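Local coordinates for regulatory protein BlaR1 (Bacillus licheniformis, PDB 1NRF) that probably senses beta-lactam antibiotics at the cell surface through its C-terminal domain, the part described here, and relays the signal across the membrane, at residues L74-I79 against R121-D126; S106-S111 against D185-E190; G35-F40 against S249-K254; S57-A62 against H231-K236; Y65-A70 against S198-T203. One frame throughout, in Å; residues are numbered along the deposited sequence.

Contact 1 of 5, residues L74-I79 against R121-D126; sequences LESGII and RQIGED
I78 meets Q122 and I123 where two helices of the penicillin-binding-protein fold come to their C-terminal ends, helix 66-76 finishing in a Schellman motif and helix 113-123 in G124. The first shell is almost entirely the I78 side chain. Its CD1 lies 3.2 Å from Q122 NE2, and its CG2 is 3.5 Å from Q122 CD, so both branches of the isoleucine rest against the terminal amide. The glutamine reaches them by extending away from its helix, CG anti to the backbone N (chi1 -160°), and arrives from the direction opposite to I78. This is van der Waals packing of methyls on a polar group, with no acceptor offered to the amide nitrogen from the I78 side chain. I78 CG1 also touches I123 CG1 at 3.9 Å, the purely apolar part of the contact, while S76 OG comes within 4.3 Å of I123 CD1 at the periphery.

Further out, I78 also packs on L119 of helix 113-123, and I123 on L72 of helix 66-76, which ties each helix end to the body of the other helix. Q122 and S76 are exposed, whereas I123 is buried, so the pairing runs from solvent into the protein. What places I78 is the turn before it: G77 adopts positive phi (87°), and G77 N is bonded to L74 O at 3.0 Å.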
# COMPACT_ATOMS: atom_id res chain seq x y z
N LEU A 74 -10.04 9.12 -9.38
CA LEU A 74 -10.48 10.46 -9.02
C LEU A 74 -10.03 11.48 -10.07
O LEU A 74 -10.81 12.30 -10.55
CB LEU A 74 -9.92 10.85 -7.65
CG LEU A 74 -10.48 10.07 -6.45
CD1 LEU A 74 -9.67 10.39 -5.20
CD2 LEU A 74 -11.96 10.42 -6.27
N GLU A 75 -8.75 11.41 -10.42
CA GLU A 75 -8.16 12.31 -11.41
C GLU A 75 -8.85 12.25 -12.76
O GLU A 75 -8.81 13.22 -13.52
CB GLU A 75 -6.68 11.98 -11.58
CG GLU A 75 -5.78 12.65 -10.57
CD GLU A 75 -5.68 14.14 -10.82
OE1 GLU A 75 -5.39 14.53 -11.97
OE2 GLU A 75 -5.90 14.93 -9.87
N SER A 76 -9.48 11.11 -13.07
CA SER A 76 -10.18 10.91 -14.34
C SER A 76 -11.64 11.34 -14.28
O SER A 76 -12.30 11.46 -15.32
CB SER A 76 -10.12 9.43 -14.74
OG SER A 76 -8.84 9.09 -15.25
N GLY A 77 -12.14 11.57 -13.08
CA GLY A 77 -13.53 11.96 -12.93
C GLY A 77 -14.43 10.74 -12.84
O GLY A 77 -15.66 10.88 -12.79
N ILE A 78 -13.83 9.55 -12.83
CA ILE A 78 -14.60 8.31 -12.73
C ILE A 78 -15.41 8.27 -11.43
O ILE A 78 -16.47 7.64 -11.37
CB ILE A 78 -13.68 7.06 -12.79
CG1 ILE A 78 -12.90 7.05 -14.10
CG2 ILE A 78 -14.51 5.79 -12.68
CD1 ILE A 78 -13.76 7.17 -15.35
N ILE A 79 -14.89 8.94 -10.40
CA ILE A 79 -15.55 9.03 -9.10
C ILE A 79 -15.14 10.36 -8.47
O ILE A 79 -14.17 10.98 -8.90
CB ILE A 79 -15.13 7.88 -8.14
CG1 ILE A 79 -13.61 7.77 -8.06
CG2 ILE A 79 -15.73 6.57 -8.60
CD1 ILE A 79 -13.14 6.72 -7.10
N ARG A 121 -11.29 -0.98 -15.09
CA ARG A 121 -11.83 -1.34 -16.39
C ARG A 121 -12.48 -0.15 -17.10
O ARG A 121 -12.51 -0.10 -18.33
CB ARG A 121 -12.86 -2.47 -16.23
CG ARG A 121 -12.25 -3.82 -15.84
CD ARG A 121 -13.23 -4.66 -15.03
NE ARG A 121 -12.72 -6.00 -14.74
CZ ARG A 121 -13.27 -6.83 -13.87
NH1 ARG A 121 -14.34 -6.46 -13.18
NH2 ARG A 121 -12.77 -8.05 -13.70
N GLN A 122 -12.99 0.80 -16.32
CA GLN A 122 -13.63 1.97 -16.89
C GLN A 122 -12.56 2.87 -17.51
O GLN A 122 -12.79 3.54 -18.52
CB GLN A 122 -14.41 2.73 -15.81
CG GLN A 122 -15.49 3.67 -16.36
CD GLN A 122 -16.36 4.32 -15.27
OE1 GLN A 122 -16.80 3.66 -14.32
NE2 GLN A 122 -16.61 5.62 -15.42
N ILE A 123 -11.37 2.87 -16.90
CA ILE A 123 -10.28 3.70 -17.39
C ILE A 123 -9.59 3.09 -18.61
O ILE A 123 -9.16 3.81 -19.51
CB ILE A 123 -9.26 3.96 -16.26
CG1 ILE A 123 -9.95 4.73 -15.13
CG2 ILE A 123 -8.07 4.76 -16.77
CD1 ILE A 123 -9.08 5.00 -13.93
N GLY A 124 -9.48 1.76 -18.64
CA GLY A 124 -8.86 1.10 -19.78
C GLY A 124 -7.35 0.88 -19.71
O GLY A 124 -6.63 1.65 -19.08
N GLU A 125 -6.89 -0.17 -20.39
CA GLU A 125 -5.47 -0.52 -20.43
C GLU A 125 -4.56 0.59 -20.95
O GLU A 125 -3.49 0.83 -20.40
CB GLU A 125 -5.27 -1.77 -21.30
CG GLU A 125 -3.80 -2.08 -21.56
CD GLU A 125 -3.57 -3.36 -22.34
OE1 GLU A 125 -2.39 -3.72 -22.55
OE2 GLU A 125 -4.57 -4.01 -22.74
N ASP A 126 -4.99 1.25 -22.02
CA ASP A 126 -4.19 2.32 -22.60
C ASP A 126 -3.94 3.40 -21.54
O ASP A 126 -2.79 3.74 -21.24
CB ASP A 126 -4.90 2.91 -23.83
CG ASP A 126 -5.05 1.88 -24.97
OD1 ASP A 126 -5.69 2.20 -25.99
OD2 ASP A 126 -4.52 0.76 -24.85

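Contact 2 of 5, residues S106-S111 against D185-E190; sequences SAMSSS and DSIRLE
M108 packs its chain against S186 and I187, joining helix 104-110 to the junction of helix 177-187 with strand 188-192 in the penicillin-binding-protein fold. The methionine leaves its helix toward the other segment and bends at chi2 (-70°), so that CB, CG and CE lie against S186. CB lies 3.8 Å from S186 O, CG is 3.9 Å from S186 CB, and CE comes 3.9 Å from S186 OG. The sulfur touches the next residue, M108 SD lying 4.2 Å from I187 CG2. The far end of I187 leads away from M108, and its side chain touches V67.

The serine hydroxyl is not left to the thioether: S186 OG is hydrogen-bonded to V183 O, one turn earlier, so the methionine meets a hydroxyl already engaged with its own helix. M108 also touches K66, A70 and F116, which places it in a buried layer about 7 Å from the side chain of the probable acylation site, S63.

Both segments change course close by. Helix 104-110 closes in a Schellman motif at S111, and L189 with E190 forms a classic beta bulge opposite L197. Within 185-190, R188 NH1 and D185 OD1 form a salt bridge, 2.7 Å long and nearly straight (175°); OD1 lies in the guanidinium plane but is itself met from above the carboxylate plane.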
# COMPACT_ATOMS: atom_id res chain seq x y z
N SER A 106 -15.27 2.48 1.87
CA SER A 106 -15.56 1.14 2.37
C SER A 106 -14.74 0.08 1.60
O SER A 106 -14.31 -0.93 2.18
CB SER A 106 -17.06 0.83 2.28
OG SER A 106 -17.52 0.67 0.95
N ALA A 107 -14.51 0.33 0.32
CA ALA A 107 -13.76 -0.60 -0.52
C ALA A 107 -12.31 -0.70 -0.07
O ALA A 107 -11.70 -1.78 -0.14
CB ALA A 107 -13.84 -0.16 -1.98
N MET A 108 -11.75 0.42 0.38
CA MET A 108 -10.37 0.47 0.86
C MET A 108 -10.21 -0.31 2.15
O MET A 108 -9.36 -1.19 2.25
CB MET A 108 -9.94 1.92 1.11
CG MET A 108 -9.35 2.62 -0.10
SD MET A 108 -7.71 2.01 -0.63
CE MET A 108 -7.27 3.37 -1.71
N SER A 109 -11.02 0.04 3.15
CA SER A 109 -10.95 -0.63 4.45
C SER A 109 -11.11 -2.12 4.29
O SER A 109 -10.42 -2.91 4.92
CB SER A 109 -12.06 -0.14 5.38
OG SER A 109 -12.19 1.27 5.34
N SER A 110 -12.02 -2.50 3.41
CA SER A 110 -12.31 -3.89 3.18
C SER A 110 -11.55 -4.53 2.02
O SER A 110 -11.62 -5.74 1.81
CB SER A 110 -13.82 -4.04 2.98
OG SER A 110 -14.50 -3.52 4.12
N SER A 111 -10.80 -3.72 1.28
CA SER A 111 -10.06 -4.25 0.15
C SER A 111 -11.04 -4.95 -0.78
O SER A 111 -10.74 -6.02 -1.32
CB SER A 111 -8.98 -5.24 0.60
OG SER A 111 -7.94 -4.59 1.30
N ASP A 185 -7.57 10.37 3.19
CA ASP A 185 -8.60 10.01 4.15
C ASP A 185 -9.02 8.56 4.03
O ASP A 185 -9.33 7.92 5.03
CB ASP A 185 -9.85 10.88 3.97
CG ASP A 185 -9.57 12.35 4.15
OD1 ASP A 185 -8.87 12.71 5.13
OD2 ASP A 185 -10.06 13.16 3.33
N SER A 186 -9.04 8.04 2.81
CA SER A 186 -9.43 6.65 2.59
C SER A 186 -8.55 5.64 3.33
O SER A 186 -9.00 4.55 3.66
CB SER A 186 -9.41 6.33 1.09
OG SER A 186 -8.10 6.49 0.56
N ILE A 187 -7.30 6.01 3.58
CA ILE A 187 -6.37 5.12 4.26
C ILE A 187 -5.95 5.53 5.67
O ILE A 187 -5.16 4.84 6.31
CB ILE A 187 -5.10 4.94 3.42
CG1 ILE A 187 -4.42 6.30 3.25
CG2 ILE A 187 -5.46 4.33 2.07
CD1 ILE A 187 -3.05 6.22 2.66
N ARG A 188 -6.47 6.66 6.16
CA ARG A 188 -6.15 7.12 7.51
C ARG A 188 -6.78 6.09 8.45
O ARG A 188 -7.99 5.89 8.41
CB ARG A 188 -6.76 8.50 7.75
CG ARG A 188 -6.14 9.29 8.89
CD ARG A 188 -6.82 10.63 9.05
NE ARG A 188 -7.00 11.33 7.78
CZ ARG A 188 -6.02 11.89 7.06
NH1 ARG A 188 -6.30 12.50 5.92
NH2 ARG A 188 -4.77 11.85 7.49
N LEU A 189 -5.98 5.45 9.29
CA LEU A 189 -6.48 4.42 10.20
C LEU A 189 -6.80 4.81 11.65
O LEU A 189 -7.89 4.55 12.14
CB LEU A 189 -5.52 3.24 10.23
CG LEU A 189 -5.36 2.53 8.89
CD1 LEU A 189 -4.20 1.55 8.96
CD2 LEU A 189 -6.67 1.84 8.53
N GLU A 190 -5.82 5.41 12.34
CA GLU A 190 -5.98 5.81 13.73
C GLU A 190 -5.23 7.09 14.07
O GLU A 190 -4.49 7.64 13.25
CB GLU A 190 -5.45 4.71 14.66
CG GLU A 190 -6.21 3.41 14.64
CD GLU A 190 -5.85 2.51 15.81
OE1 GLU A 190 -6.01 2.95 16.97
OE2 GLU A 190 -5.41 1.37 15.58

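Contact 3 of 5, residues G35-F40 against S249-K254; sequences GGFVLF and SILDKK
F37 of strand 33-41 carries the contact, reaching across to I250 and L251 on helix 239-253; the axes of segments 35-40 and 249-253 approach to 11.0 Å at an angle of 43°. F37 CB is directed toward the helix, and CG lies anti to the backbone N (chi1 173°), which carries the ring outward from the sheet. At the root of the ring, CG and CD1 are grazed by I250 CD1, each at 4.1 Å. Further along, the other branch of the isoleucine takes over: I250 CG2 is 3.7 Å from F37 CE2 and 3.5 Å from F37 CZ. The methyl stands 3.8 Å from the ring centroid, only 21° off the normal, which is the geometry of a CH-pi contact over the face, displaced toward the rim. I250 and F37 thus run antiparallel alongside one another, the two branches of I250 spanning the ring from root to tip.

At the outer corner L251 CD1 approaches in the ring plane, 3.9 Å from F37 CE1. One helix therefore supplies both a face and an edge partner, from consecutive residues. The same L251 CD1 reaches L39 CD1 at 4.5 Å, so the next residue of the strand on the helix 239-253 side joins the layer.

Y24 and V230 also touch F37, and F27 and F28 of helix 25-29 cover I250. All four residues of the contact are buried and apolar. This is the packing of the C-terminal helix 239-253 on the central strands of its sheet, a hallmark of the alpha/beta half of penicillin-binding proteins and serine beta-lactamases.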
# COMPACT_ATOMS: atom_id res chain seq x y z
N GLY A 35 10.75 -11.54 5.88
CA GLY A 35 10.44 -10.41 5.02
C GLY A 35 11.35 -9.23 5.27
O GLY A 35 12.49 -9.38 5.71
N GLY A 36 10.84 -8.04 4.98
CA GLY A 36 11.66 -6.86 5.16
C GLY A 36 10.92 -5.70 5.77
O GLY A 36 9.69 -5.71 5.91
N PHE A 37 11.69 -4.68 6.13
CA PHE A 37 11.15 -3.48 6.75
C PHE A 37 11.93 -2.25 6.30
O PHE A 37 13.15 -2.18 6.45
CB PHE A 37 11.23 -3.62 8.27
CG PHE A 37 10.84 -2.38 9.01
CD1 PHE A 37 9.51 -2.02 9.15
CD2 PHE A 37 11.82 -1.57 9.59
CE1 PHE A 37 9.15 -0.88 9.87
CE2 PHE A 37 11.48 -0.43 10.30
CZ PHE A 37 10.14 -0.08 10.45
N VAL A 38 11.21 -1.29 5.73
CA VAL A 38 11.82 -0.04 5.31
C VAL A 38 11.10 1.10 6.00
O VAL A 38 9.87 1.22 5.92
CB VAL A 38 11.70 0.19 3.79
CG1 VAL A 38 12.41 1.47 3.41
CG2 VAL A 38 12.28 -0.98 3.02
N LEU A 39 11.85 1.93 6.71
CA LEU A 39 11.29 3.11 7.37
C LEU A 39 12.07 4.33 6.88
O LEU A 39 13.30 4.26 6.72
CB LEU A 39 11.42 2.98 8.88
CG LEU A 39 11.07 4.24 9.66
CD1 LEU A 39 9.55 4.37 9.79
CD2 LEU A 39 11.72 4.17 11.04
N PHE A 40 11.38 5.44 6.64
CA PHE A 40 12.05 6.65 6.18
C PHE A 40 11.72 7.88 7.03
O PHE A 40 10.56 8.30 7.11
CB PHE A 40 11.71 6.94 4.72
CG PHE A 40 12.40 8.17 4.17
CD1 PHE A 40 11.67 9.34 3.92
CD2 PHE A 40 13.77 8.17 3.92
CE1 PHE A 40 12.30 10.49 3.43
CE2 PHE A 40 14.41 9.31 3.43
CZ PHE A 40 13.67 10.48 3.19
N SER A 249 4.49 -3.48 15.50
CA SER A 249 5.27 -3.79 16.69
C SER A 249 6.61 -3.08 16.53
O SER A 249 7.12 -2.48 17.48
CB SER A 249 5.49 -5.30 16.82
OG SER A 249 6.35 -5.79 15.81
N ILE A 250 7.18 -3.14 15.33
CA ILE A 250 8.45 -2.47 15.09
C ILE A 250 8.29 -0.97 15.25
O ILE A 250 9.13 -0.32 15.86
CB ILE A 250 9.01 -2.80 13.68
CG1 ILE A 250 9.29 -4.30 13.58
CG2 ILE A 250 10.29 -2.00 13.42
CD1 ILE A 250 9.81 -4.74 12.24
N LEU A 251 7.20 -0.42 14.71
CA LEU A 251 6.94 1.02 14.82
C LEU A 251 6.84 1.44 16.28
O LEU A 251 7.32 2.51 16.67
CB LEU A 251 5.64 1.38 14.11
CG LEU A 251 5.72 2.14 12.78
CD1 LEU A 251 6.78 1.52 11.90
CD2 LEU A 251 4.36 2.11 12.09
N ASP A 252 6.22 0.59 17.08
CA ASP A 252 6.03 0.84 18.50
C ASP A 252 7.32 0.60 19.26
O ASP A 252 7.49 1.07 20.39
CB ASP A 252 4.91 -0.07 19.02
CG ASP A 252 4.89 -0.17 20.53
OD1 ASP A 252 5.59 -1.04 21.09
OD2 ASP A 252 4.18 0.65 21.16
N LYS A 253 8.24 -0.13 18.64
CA LYS A 253 9.53 -0.44 19.25
C LYS A 253 10.47 0.77 19.16
O LYS A 253 11.28 1.00 20.06
CB LYS A 253 10.16 -1.64 18.55
CG LYS A 253 11.44 -2.14 19.19
CD LYS A 253 11.19 -2.64 20.60
CE LYS A 253 12.41 -3.39 21.13
NZ LYS A 253 12.16 -4.01 22.46
N LYS A 254 10.36 1.53 18.08
CA LYS A 254 11.20 2.71 17.90
C LYS A 254 10.43 3.95 18.32
O LYS A 254 10.78 5.06 17.95
CB LYS A 254 11.64 2.83 16.44
CG LYS A 254 12.33 1.59 15.91
CD LYS A 254 13.40 1.93 14.87
CE LYS A 254 14.61 2.58 15.54
NZ LYS A 254 15.73 2.88 14.61

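Contact 4 of 5, residues S57-A62 against H231-K236; sequences SRFAPA and HIQGEK
F59 sits in the irregular loop between helix 52-56 and helix 66-76, and its CA comes closest to that of H231, at 8.6 Å, on strand 225-234, so the loop and the strand meet through side chains. The bridge is a face-to-face stack. The centroids of the two rings are 3.7 Å apart and their planes are inclined by 11°, an almost parallel pair with the imidazole lying over the phenyl ring of F59. The nearest atoms are F59 CG and H231 NE2, at 3.3 Å; H231 CE1 stands 3.4 Å above the F59 plane, close over the centre of that ring. The torsions direct each ring to its partner: F59 CG is anti to the carbonyl carbon (chi1 -51°), while H231 CG is anti to the backbone N.

Q233, two residues on and on the same face of the strand, adds its extended side chain across F59 at about a right angle. Its amide plane makes 75° with the phenyl ring and approaches obliquely.

Around the stack, W214 meets the H231 ring edge-to-face, and P158 touches both F59 and H231. H231 ND1 makes a weak hydrogen bond to E54 OE2, and the side chains of F59 and Q233 touch E54 as well. The loop leads on to the probable acyl-ester serine S63, whose side chain lies about 11 Å from that of H231. The weak bond to the E54 carboxylate would, if anything, favour a protonated imidazole, while the F59 ring covers one of its faces.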
# COMPACT_ATOMS: atom_id res chain seq x y z
N SER A 57 13.78 -6.22 -3.28
CA SER A 57 13.21 -7.18 -4.21
C SER A 57 11.78 -6.73 -4.48
O SER A 57 11.11 -6.28 -3.57
CB SER A 57 13.20 -8.57 -3.58
OG SER A 57 14.52 -8.98 -3.27
N ARG A 58 11.34 -6.86 -5.73
CA ARG A 58 9.99 -6.47 -6.11
C ARG A 58 9.03 -7.63 -5.99
O ARG A 58 9.40 -8.79 -6.17
CB ARG A 58 9.97 -5.96 -7.54
CG ARG A 58 10.39 -4.53 -7.70
CD ARG A 58 10.71 -4.25 -9.14
NE ARG A 58 10.85 -2.82 -9.43
CZ ARG A 58 11.59 -2.35 -10.42
NH1 ARG A 58 12.26 -3.18 -11.20
NH2 ARG A 58 11.66 -1.04 -10.64
N PHE A 59 7.78 -7.32 -5.66
CA PHE A 59 6.75 -8.33 -5.52
C PHE A 59 5.45 -7.74 -6.05
O PHE A 59 5.36 -6.53 -6.28
CB PHE A 59 6.57 -8.68 -4.04
CG PHE A 59 7.85 -9.02 -3.35
CD1 PHE A 59 8.59 -8.02 -2.71
CD2 PHE A 59 8.32 -10.32 -3.33
CE1 PHE A 59 9.78 -8.33 -2.06
CE2 PHE A 59 9.52 -10.64 -2.68
CZ PHE A 59 10.25 -9.64 -2.04
N ALA A 60 4.46 -8.59 -6.27
CA ALA A 60 3.19 -8.08 -6.74
C ALA A 60 2.69 -7.15 -5.62
O ALA A 60 2.71 -7.50 -4.44
CB ALA A 60 2.20 -9.23 -6.96
N PRO A 61 2.25 -5.94 -5.98
CA PRO A 61 1.77 -4.98 -4.97
C PRO A 61 0.47 -5.39 -4.26
O PRO A 61 0.23 -4.99 -3.12
CB PRO A 61 1.62 -3.70 -5.78
CG PRO A 61 1.26 -4.21 -7.16
CD PRO A 61 2.21 -5.36 -7.33
N ALA A 62 -0.36 -6.17 -4.94
CA ALA A 62 -1.64 -6.62 -4.40
C ALA A 62 -2.49 -5.42 -3.94
O ALA A 62 -2.39 -4.33 -4.51
CB ALA A 62 -1.41 -7.59 -3.24
N HIS A 231 7.18 -6.13 3.92
CA HIS A 231 6.74 -7.19 3.03
C HIS A 231 7.14 -8.50 3.66
O HIS A 231 8.29 -8.66 4.07
CB HIS A 231 7.34 -7.07 1.64
CG HIS A 231 6.94 -8.19 0.72
ND1 HIS A 231 7.57 -9.41 0.72
CD2 HIS A 231 5.91 -8.29 -0.15
CE1 HIS A 231 6.95 -10.22 -0.12
NE2 HIS A 231 5.94 -9.57 -0.66
N ILE A 232 6.20 -9.44 3.72
CA ILE A 232 6.45 -10.74 4.33
C ILE A 232 6.09 -11.96 3.48
O ILE A 232 5.41 -11.86 2.45
CB ILE A 232 5.69 -10.89 5.66
CG1 ILE A 232 4.18 -10.89 5.39
CG2 ILE A 232 6.06 -9.76 6.61
CD1 ILE A 232 3.33 -11.22 6.61
N GLN A 233 6.56 -13.12 3.93
CA GLN A 233 6.30 -14.39 3.27
C GLN A 233 6.33 -15.44 4.36
O GLN A 233 7.33 -15.56 5.09
CB GLN A 233 7.39 -14.69 2.23
CG GLN A 233 7.76 -13.52 1.34
CD GLN A 233 8.86 -13.86 0.35
OE1 GLN A 233 9.42 -12.98 -0.30
NE2 GLN A 233 9.19 -15.15 0.24
N GLY A 234 5.26 -16.21 4.48
CA GLY A 234 5.21 -17.24 5.50
C GLY A 234 4.00 -18.13 5.32
O GLY A 234 3.36 -18.10 4.27
N GLU A 235 3.67 -18.91 6.34
CA GLU A 235 2.51 -19.80 6.25
C GLU A 235 1.23 -19.19 6.83
O GLU A 235 0.23 -19.89 6.99
CB GLU A 235 2.82 -21.12 6.96
CG GLU A 235 3.19 -20.98 8.42
CD GLU A 235 3.08 -22.30 9.16
OE1 GLU A 235 1.96 -22.86 9.20
OE2 GLU A 235 4.10 -22.78 9.70
N LYS A 236 1.27 -17.90 7.15
CA LYS A 236 0.10 -17.21 7.69
C LYS A 236 -0.90 -16.95 6.57
O LYS A 236 -0.56 -16.31 5.57
CB LYS A 236 0.51 -15.87 8.31
CG LYS A 236 1.34 -15.96 9.56
CD LYS A 236 0.61 -16.70 10.67
CE LYS A 236 0.83 -16.02 11.99
NZ LYS A 236 0.25 -14.65 11.97

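Contact 5 of 5, residues Y65-A70 against S198-T203; sequences YKVFSA and SGKTGT
K200 buries the most surface here, followed by K66 and V67, and the three join the start of helix 66-76 to strand 195-205. The sequence pattern is that of the penicillin-binding enzymes: K66 ends an SxxK motif begun by S63, the probable acyl-ester serine, and K200, T201 and G202 form a KTG motif. The two lysines meet through their aliphatic chains, K66 CD lying 4.0 Å from K200 CE, and cross at a slant. V67 CG2 adds a second touch, 4.3 Å from K200 CB.

The amino groups end 6.1 Å apart, K66 NZ to K200 NZ, and have different oxygen partners. K66 turns at its end (chi4 61°), and its NZ is hydrogen-bonded to S63 OG. K200 bends at chi2 and again at chi4 (-80°), curling along its own strand toward the next residue, so that K200 NZ donates to T201 O at 3.2 Å, tilted 24° from the carbonyl plane; S111 OG is a further hydrogen-bond partner of this nitrogen. The pocket is consistent with the acylation site. K66 is an unmodified lysine here, although carboxylation of it is expected from relatives.

The helix packs against F116 of helix 113-123 through K66, S69 and A70, and Y65 and F68 reach Y131 of helix 125-134. On the strand side, K200 and G202 are bonded by their backbones to strand 211-220, and G199 to I187 at the other edge.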
# COMPACT_ATOMS: atom_id res chain seq x y z
N TYR A 65 -1.74 -1.48 -3.97
CA TYR A 65 -1.85 -0.65 -5.15
C TYR A 65 -3.17 0.15 -5.25
O TYR A 65 -3.26 1.12 -6.01
CB TYR A 65 -1.66 -1.53 -6.40
CG TYR A 65 -1.72 -0.74 -7.67
CD1 TYR A 65 -0.68 0.09 -8.04
CD2 TYR A 65 -2.88 -0.75 -8.45
CE1 TYR A 65 -0.77 0.91 -9.15
CE2 TYR A 65 -2.99 0.06 -9.56
CZ TYR A 65 -1.94 0.90 -9.90
OH TYR A 65 -2.04 1.74 -10.98
N LYS A 66 -4.18 -0.27 -4.50
CA LYS A 66 -5.49 0.39 -4.51
C LYS A 66 -5.40 1.90 -4.23
O LYS A 66 -6.26 2.68 -4.67
CB LYS A 66 -6.41 -0.27 -3.48
CG LYS A 66 -7.00 -1.61 -3.90
CD LYS A 66 -7.83 -2.16 -2.74
CE LYS A 66 -8.62 -3.39 -3.12
NZ LYS A 66 -7.77 -4.51 -3.54
N VAL A 67 -4.38 2.32 -3.49
CA VAL A 67 -4.17 3.73 -3.18
C VAL A 67 -3.98 4.52 -4.47
O VAL A 67 -4.58 5.58 -4.66
CB VAL A 67 -2.91 3.92 -2.28
CG1 VAL A 67 -2.62 5.39 -2.08
CG2 VAL A 67 -3.13 3.24 -0.92
N PHE A 68 -3.16 3.99 -5.37
CA PHE A 68 -2.90 4.67 -6.63
C PHE A 68 -4.01 4.41 -7.63
O PHE A 68 -4.27 5.23 -8.51
CB PHE A 68 -1.54 4.25 -7.19
CG PHE A 68 -0.39 4.70 -6.35
CD1 PHE A 68 0.01 3.96 -5.23
CD2 PHE A 68 0.27 5.89 -6.63
CE1 PHE A 68 1.04 4.41 -4.41
CE2 PHE A 68 1.31 6.34 -5.81
CZ PHE A 68 1.69 5.60 -4.70
N SER A 69 -4.68 3.27 -7.49
CA SER A 69 -5.79 2.95 -8.37
C SER A 69 -6.87 4.00 -8.10
O SER A 69 -7.47 4.55 -9.03
CB SER A 69 -6.34 1.56 -8.04
OG SER A 69 -7.54 1.31 -8.75
N ALA A 70 -7.10 4.27 -6.82
CA ALA A 70 -8.09 5.25 -6.39
C ALA A 70 -7.76 6.66 -6.86
O ALA A 70 -8.64 7.43 -7.22
CB ALA A 70 -8.21 5.21 -4.87
N SER A 198 -1.61 6.07 8.90
CA SER A 198 -2.24 5.83 7.61
C SER A 198 -1.55 4.57 7.07
O SER A 198 -0.35 4.38 7.30
CB SER A 198 -2.01 7.00 6.64
OG SER A 198 -2.74 8.16 7.02
N GLY A 199 -2.30 3.72 6.37
CA GLY A 199 -1.72 2.51 5.82
C GLY A 199 -2.68 1.66 5.01
O GLY A 199 -3.88 1.92 4.95
N LYS A 200 -2.14 0.62 4.38
CA LYS A 200 -2.95 -0.29 3.57
C LYS A 200 -2.30 -1.66 3.46
O LYS A 200 -1.10 -1.78 3.17
CB LYS A 200 -3.18 0.32 2.18
CG LYS A 200 -4.59 0.08 1.64
CD LYS A 200 -4.64 -1.15 0.76
CE LYS A 200 -5.99 -1.82 0.81
NZ LYS A 200 -6.07 -2.65 2.04
N THR A 201 -3.09 -2.70 3.70
CA THR A 201 -2.61 -4.09 3.64
C THR A 201 -2.68 -4.69 2.25
O THR A 201 -3.39 -4.21 1.38
CB THR A 201 -3.44 -5.02 4.54
OG1 THR A 201 -4.81 -4.99 4.11
CG2 THR A 201 -3.34 -4.62 5.99
N GLY A 202 -1.96 -5.79 2.08
CA GLY A 202 -1.95 -6.50 0.82
C GLY A 202 -1.67 -7.97 1.08
O GLY A 202 -0.80 -8.30 1.90
N THR A 203 -2.41 -8.84 0.41
CA THR A 203 -2.22 -10.28 0.56
C THR A 203 -2.17 -10.96 -0.80
O THR A 203 -2.95 -10.63 -1.70
CB THR A 203 -3.35 -10.94 1.38
OG1 THR A 203 -3.36 -10.39 2.70
CG2 THR A 203 -3.13 -12.44 1.47

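In the fold
Contacts 2, 3 and 5 are buried, whereas contacts 1 and 4 are only partly so. Contact 5, about 4 Å from the chain centre, joins the helical half to the sheet. Contact 1 uses the far end of the same helix 66-76; it and contact 3 lie on opposite sides of the chain centre. Contacts 2 and 5 touch through M108 against K66 and V67, the I187-G199 backbone bond and the S111 OG to K200 NZ hydrogen bond. Contacts 3 and 4 share neighbouring strands, linked from G36 N to H231 O. Chemistry follows place: methyls on a surface amide in contact 1, thioether packing in contact 2, apolar packing in contact 3, an aromatic stack in contact 4, lysines beside the probable acylation serine in contact 5.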